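Local atomic coordinates of GrpB family protein (Enterococcus faecalis, PDB entry 2NRK), a protein that is of unknown function but belongs to the GrpB family and probably has a fold related to the nucleotidyltransferases. Residues A14-E17 / Q18-E22; I160-I163 / E164-L168. All coordinates share one frame; numbering follows the deposited sequence.

Overall arrangement
Interactions 1 and 2 are both local contacts along single helices, one near each end of the chain. Their centres lie about 26 Å apart, on opposite sides of the chain's centre, and the two do not touch. Interaction 1 belongs to helix 14-30, which packs on strand 54-60 of the mixed sheet. Interaction 2 belongs to helix 157-171, which packs on helices 111-126 and 128-142. Each has a buried face, W15 and F19 in one and I163 and A167 in the other, and an exposed face, rich in glutamate in interaction 1 and in lysine and glutamate in interaction 2. The chemistry differs. A tryptophan edge meets an amide in interaction 1, whereas lysines and glutamates are joined through water in interaction 2.

Interaction 1. Residues A14-E17 / Q18-E22; sequences AWVE and QFEEE
Q18 reaches back along its own helix to A14 and W15. Its CB lies 3.6 Å from W15 O. CG comes closer to the previous turn, 3.4 Å from A14 O. Here chi1 of -68° sets CG anti to the carbonyl carbon, and the extended chain then carries the amide back toward the start of the helix. CD lies near both A14 O and W15 CD1. OE1 packs against the methyl of A14, 3.9 Å from A14 CB. NE2 meets the indole at its edge, near the ring plane, 3.6 Å from W15 CD1. The amide and indole planes are 80° apart, so the two flat groups do not stack.

The backbone bonds are those of a regular alpha-helix. Q18 N donates to A14 O at 3.0 Å, with an N-H...O angle of 170°. F19, E20 and E21 donate in the same i to i-4 pattern to W15, V16 and E17. E20 repeats the approach of Q18 on the exposed face, where its CG lies 3.4 Å from V16 O.

The buried side of the helix lies on the sheet. W15, Q18 and F19 all touch I54 of strand 54-60, and F19 also stacks on H39 of strand 34-40. W15 meets the ring of Y11 nearly at right angles, while E22 forms a salt bridge with K94 of strand 89-94.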
loop_
_atom_site.group_PDB
_atom_site.type_symbol
_atom_site.label_atom_id
_atom_site.label_comp_id
_atom_site.label_asym_id
_atom_site.label_seq_id
_atom_site.Cartn_x
_atom_site.Cartn_y
_atom_site.Cartn_z
ATOM N N ALA A 14 -14.515 -24.121 -5.956
ATOM C CA ALA A 14 -13.598 -24.943 -5.181
ATOM C C ALA A 14 -12.212 -24.321 -5.033
ATOM O O ALA A 14 -11.462 -24.711 -4.125
ATOM C CB ALA A 14 -13.461 -26.330 -5.796
ATOM N N TRP A 15 -11.861 -23.382 -5.921
ATOM C CA TRP A 15 -10.566 -22.721 -5.803
ATOM C C TRP A 15 -10.407 -22.053 -4.432
ATOM O O TRP A 15 -9.295 -21.938 -3.908
ATOM C CB TRP A 15 -10.424 -21.674 -6.916
ATOM C CG TRP A 15 -10.239 -22.310 -8.278
ATOM C CD1 TRP A 15 -9.753 -23.558 -8.555
ATOM C CD2 TRP A 15 -10.491 -21.681 -9.537
ATOM N NE1 TRP A 15 -9.720 -23.760 -9.934
ATOM C CE2 TRP A 15 -10.138 -22.610 -10.553
ATOM C CE3 TRP A 15 -10.945 -20.406 -9.905
ATOM C CZ2 TRP A 15 -10.301 -22.327 -11.925
ATOM C CZ3 TRP A 15 -11.083 -20.111 -11.273
ATOM C CH2 TRP A 15 -10.762 -21.074 -12.261
ATOM N N VAL A 16 -11.521 -21.592 -3.870
ATOM C CA VAL A 16 -11.486 -20.966 -2.540
ATOM C C VAL A 16 -11.085 -21.993 -1.458
ATOM O O VAL A 16 -10.299 -21.668 -0.562
ATOM C CB VAL A 16 -12.827 -20.277 -2.204
ATOM C CG1 VAL A 16 -12.731 -19.596 -0.834
ATOM C CG2 VAL A 16 -13.141 -19.209 -3.305
ATOM N N GLU A 17 -11.646 -23.202 -1.563
ATOM C CA GLU A 17 -11.323 -24.329 -0.667
ATOM C C GLU A 17 -9.842 -24.639 -0.769
ATOM O O GLU A 17 -9.145 -24.737 0.243
ATOM C CB GLU A 17 -12.103 -25.602 -1.055
ATOM C CG GLU A 17 -13.569 -25.380 -1.347
ATOM C CD GLU A 17 -14.333 -26.631 -1.761
ATOM O OE1 GLU A 17 -13.747 -27.739 -1.783
ATOM O OE2 GLU A 17 -15.536 -26.486 -2.067
ATOM N N GLN A 18 -9.384 -24.787 -2.014
ATOM C CA GLN A 18 -7.994 -25.098 -2.328
ATOM C C GLN A 18 -7.064 -24.046 -1.750
ATOM O O GLN A 18 -6.028 -24.392 -1.172
ATOM C CB GLN A 18 -7.802 -25.216 -3.845
ATOM C CG GLN A 18 -8.535 -26.437 -4.388
ATOM C CD GLN A 18 -8.688 -26.422 -5.900
ATOM O OE1 GLN A 18 -9.674 -26.950 -6.432
ATOM N NE2 GLN A 18 -7.733 -25.829 -6.593
ATOM N N PHE A 19 -7.431 -22.770 -1.899
ATOM C CA PHE A 19 -6.651 -21.704 -1.329
ATOM C C PHE A 19 -6.561 -21.853 0.206
ATOM O O PHE A 19 -5.491 -21.834 0.769
ATOM C CB PHE A 19 -7.216 -20.319 -1.672
ATOM C CG PHE A 19 -6.652 -19.241 -0.778
ATOM C CD1 PHE A 19 -5.379 -18.767 -0.993
ATOM C CD2 PHE A 19 -7.353 -18.787 0.340
ATOM C CE1 PHE A 19 -4.796 -17.822 -0.136
ATOM C CE2 PHE A 19 -6.752 -17.828 1.208
ATOM C CZ PHE A 19 -5.496 -17.365 0.971
ATOM N N GLU A 20 -7.708 -21.971 0.872
ATOM C CA GLU A 20 -7.713 -21.977 2.333
ATOM C C GLU A 20 -6.943 -23.174 2.923
ATOM O O GLU A 20 -6.221 -23.017 3.900
ATOM C CB GLU A 20 -9.144 -21.843 2.824
ATOM C CG GLU A 20 -9.586 -20.401 2.507
ATOM C CD GLU A 20 -10.836 -20.012 3.191
ATOM O OE1 GLU A 20 -11.453 -20.901 3.792
ATOM O OE2 GLU A 20 -11.241 -18.839 3.081
ATOM N N GLU A 21 -7.042 -24.328 2.283
ATOM C CA GLU A 21 -6.370 -25.539 2.751
ATOM C C GLU A 21 -4.848 -25.324 2.690
ATOM O O GLU A 21 -4.101 -25.619 3.639
ATOM C CB GLU A 21 -6.737 -26.676 1.827
ATOM C CG GLU A 21 -6.220 -28.030 2.232
ATOM C CD GLU A 21 -7.083 -29.163 1.651
ATOM O OE1 GLU A 21 -8.342 -29.028 1.618
ATOM O OE2 GLU A 21 -6.502 -30.189 1.236
ATOM N N GLU A 22 -4.388 -24.857 1.534
ATOM C CA GLU A 22 -2.956 -24.705 1.384
ATOM C C GLU A 22 -2.456 -23.518 2.202
ATOM O O GLU A 22 -1.309 -23.514 2.670
ATOM C CB GLU A 22 -2.580 -24.579 -0.108
ATOM C CG GLU A 22 -1.055 -24.555 -0.377
ATOM C CD GLU A 22 -0.369 -25.923 -0.144
ATOM O OE1 GLU A 22 -1.015 -26.883 0.367
ATOM O OE2 GLU A 22 0.836 -26.041 -0.493
#

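Interaction 2. Residues I160-I163 / E164-L168; sequences IKKI and EKEAL
Four i to i-4 backbone hydrogen bonds join I160-I163 to E164-L168 as one alpha-helical run, from E164 N to I160 O (2.7 Å) through to A167 N to I163 O.

E164 lies back over the preceding turn. Its chi1 of -78° places CG beside the backbone N, and the chain runs extended from there. CG sits 3.2 Å from I160 O. The carboxylate crosses the CG2 branch of I160, with OE2 3.5 Å from I160 CG2. K161 also runs alongside E164 and points the same way. Bends at chi2 and chi4 bring K161 NZ to a water, which accepts from K161 NZ and donates to E164 OE1; the water oxygen is 2.8 Å from E164 OE1. Each charged end also has a direct partner: K161 NZ forms a salt bridge with D157, and E164 OE2 with R116.

K162 and E166 form a second water-linked pair. The fully extended K162 chain crosses E166 at an angle, and its CE lies 3.6 Å from E166 OE2. NZ is 4.3 Å from the same OE2, beyond salt-bridge range. A water bridges the two, accepting from K162 NZ and donating to E166 OE2. The other oxygen, E166 OE1, rests 3.7 Å from I163 CD1 and is hydrogen-bonded to Y123 OH. This second bond probably limits rotation of the carboxylate.

The inner face of the helix packs on two others. I163 touches F120 and Y123 of helix 111-126 and I130 of helix 128-142; I160 touches Y134 of the latter. K165 and L168 instead pack on F108 of the second subunit.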
loop_
_atom_site.group_PDB
_atom_site.type_symbol
_atom_site.label_atom_id
_atom_site.label_comp_id
_atom_site.label_asym_id
_atom_site.label_seq_id
_atom_site.Cartn_x
_atom_site.Cartn_y
_atom_site.Cartn_z
ATOM N N ILE A 160 -3.252 -6.459 -18.648
ATOM C CA ILE A 160 -2.991 -6.535 -17.203
ATOM C C ILE A 160 -2.359 -5.237 -16.665
ATOM O O ILE A 160 -2.786 -4.736 -15.620
ATOM C CB ILE A 160 -2.120 -7.768 -16.863
ATOM C CG1 ILE A 160 -2.966 -9.032 -17.064
ATOM C CG2 ILE A 160 -1.555 -7.636 -15.432
ATOM C CD1 ILE A 160 -2.107 -10.345 -17.146
ATOM N N LYS A 161 -1.352 -4.696 -17.349
ATOM C CA LYS A 161 -0.733 -3.433 -16.904
ATOM C C LYS A 161 -1.747 -2.288 -16.861
ATOM O O LYS A 161 -1.759 -1.500 -15.920
ATOM C CB LYS A 161 0.470 -3.041 -17.777
ATOM C CG LYS A 161 1.656 -4.003 -17.676
ATOM C CD LYS A 161 2.615 -3.680 -16.544
ATOM C CE LYS A 161 3.967 -4.383 -16.764
ATOM N NZ LYS A 161 3.801 -5.858 -16.769
ATOM N N LYS A 162 -2.623 -2.226 -17.863
ATOM C CA LYS A 162 -3.652 -1.180 -17.886
ATOM C C LYS A 162 -4.563 -1.313 -16.657
ATOM O O LYS A 162 -4.864 -0.328 -15.950
ATOM C CB LYS A 162 -4.507 -1.306 -19.159
ATOM C CG LYS A 162 -5.649 -0.298 -19.183
ATOM C CD LYS A 162 -6.523 -0.425 -20.431
ATOM C CE LYS A 162 -7.248 0.908 -20.633
ATOM N NZ LYS A 162 -8.326 0.893 -21.606
ATOM N N ILE A 163 -5.030 -2.523 -16.426
ATOM C CA ILE A 163 -5.936 -2.778 -15.309
ATOM C C ILE A 163 -5.245 -2.564 -13.960
ATOM O O ILE A 163 -5.853 -2.049 -13.003
ATOM C CB ILE A 163 -6.574 -4.198 -15.418
ATOM C CG1 ILE A 163 -7.392 -4.290 -16.717
ATOM C CG2 ILE A 163 -7.426 -4.531 -14.143
ATOM C CD1 ILE A 163 -8.381 -3.111 -16.933
ATOM N N GLU A 164 -3.983 -2.976 -13.879
ATOM C CA GLU A 164 -3.232 -2.772 -12.610
ATOM C C GLU A 164 -3.166 -1.273 -12.276
ATOM O O GLU A 164 -3.236 -0.869 -11.098
ATOM C CB GLU A 164 -1.812 -3.324 -12.724
ATOM C CG GLU A 164 -1.765 -4.857 -12.582
ATOM C CD GLU A 164 -0.342 -5.455 -12.784
ATOM O OE1 GLU A 164 0.547 -4.772 -13.353
ATOM O OE2 GLU A 164 -0.148 -6.634 -12.345
ATOM N N LYS A 165 -3.003 -0.458 -13.302
ATOM C CA LYS A 165 -2.919 0.985 -13.105
ATOM C C LYS A 165 -4.268 1.545 -12.652
ATOM O O LYS A 165 -4.343 2.307 -11.681
ATOM C CB LYS A 165 -2.418 1.644 -14.395
ATOM C CG LYS A 165 -2.331 3.131 -14.333
ATOM C CD LYS A 165 -1.455 3.643 -15.511
ATOM C CE LYS A 165 -1.568 5.146 -15.646
ATOM N NZ LYS A 165 -0.769 5.680 -16.827
ATOM N N GLU A 166 -5.351 1.173 -13.343
ATOM C CA GLU A 166 -6.691 1.573 -12.933
ATOM C C GLU A 166 -6.962 1.108 -11.497
ATOM O O GLU A 166 -7.559 1.846 -10.693
ATOM C CB GLU A 166 -7.747 0.963 -13.846
ATOM C CG GLU A 166 -7.694 1.500 -15.276
ATOM C CD GLU A 166 -8.810 0.951 -16.183
ATOM O OE1 GLU A 166 -9.667 0.166 -15.732
ATOM O OE2 GLU A 166 -8.822 1.315 -17.377
ATOM N N ALA A 167 -6.514 -0.116 -11.181
ATOM C CA ALA A 167 -6.796 -0.722 -9.884
ATOM C C ALA A 167 -6.105 0.034 -8.745
ATOM O O ALA A 167 -6.705 0.255 -7.690
ATOM C CB ALA A 167 -6.318 -2.170 -9.882
ATOM N N LEU A 168 -4.847 0.421 -8.975
ATOM C CA LEU A 168 -4.063 1.087 -7.916
ATOM C C LEU A 168 -4.630 2.495 -7.665
ATOM O O LEU A 168 -4.676 2.939 -6.514
ATOM C CB LEU A 168 -2.582 1.140 -8.279
ATOM C CG LEU A 168 -1.628 1.557 -7.138
ATOM C CD1 LEU A 168 -1.857 0.666 -5.866
ATOM C CD2 LEU A 168 -0.175 1.520 -7.638
HETATM O O HOH W 1 2.447 -6.507 -14.372
HETATM O O HOH W 2 -9.979 -0.317 -19.355
#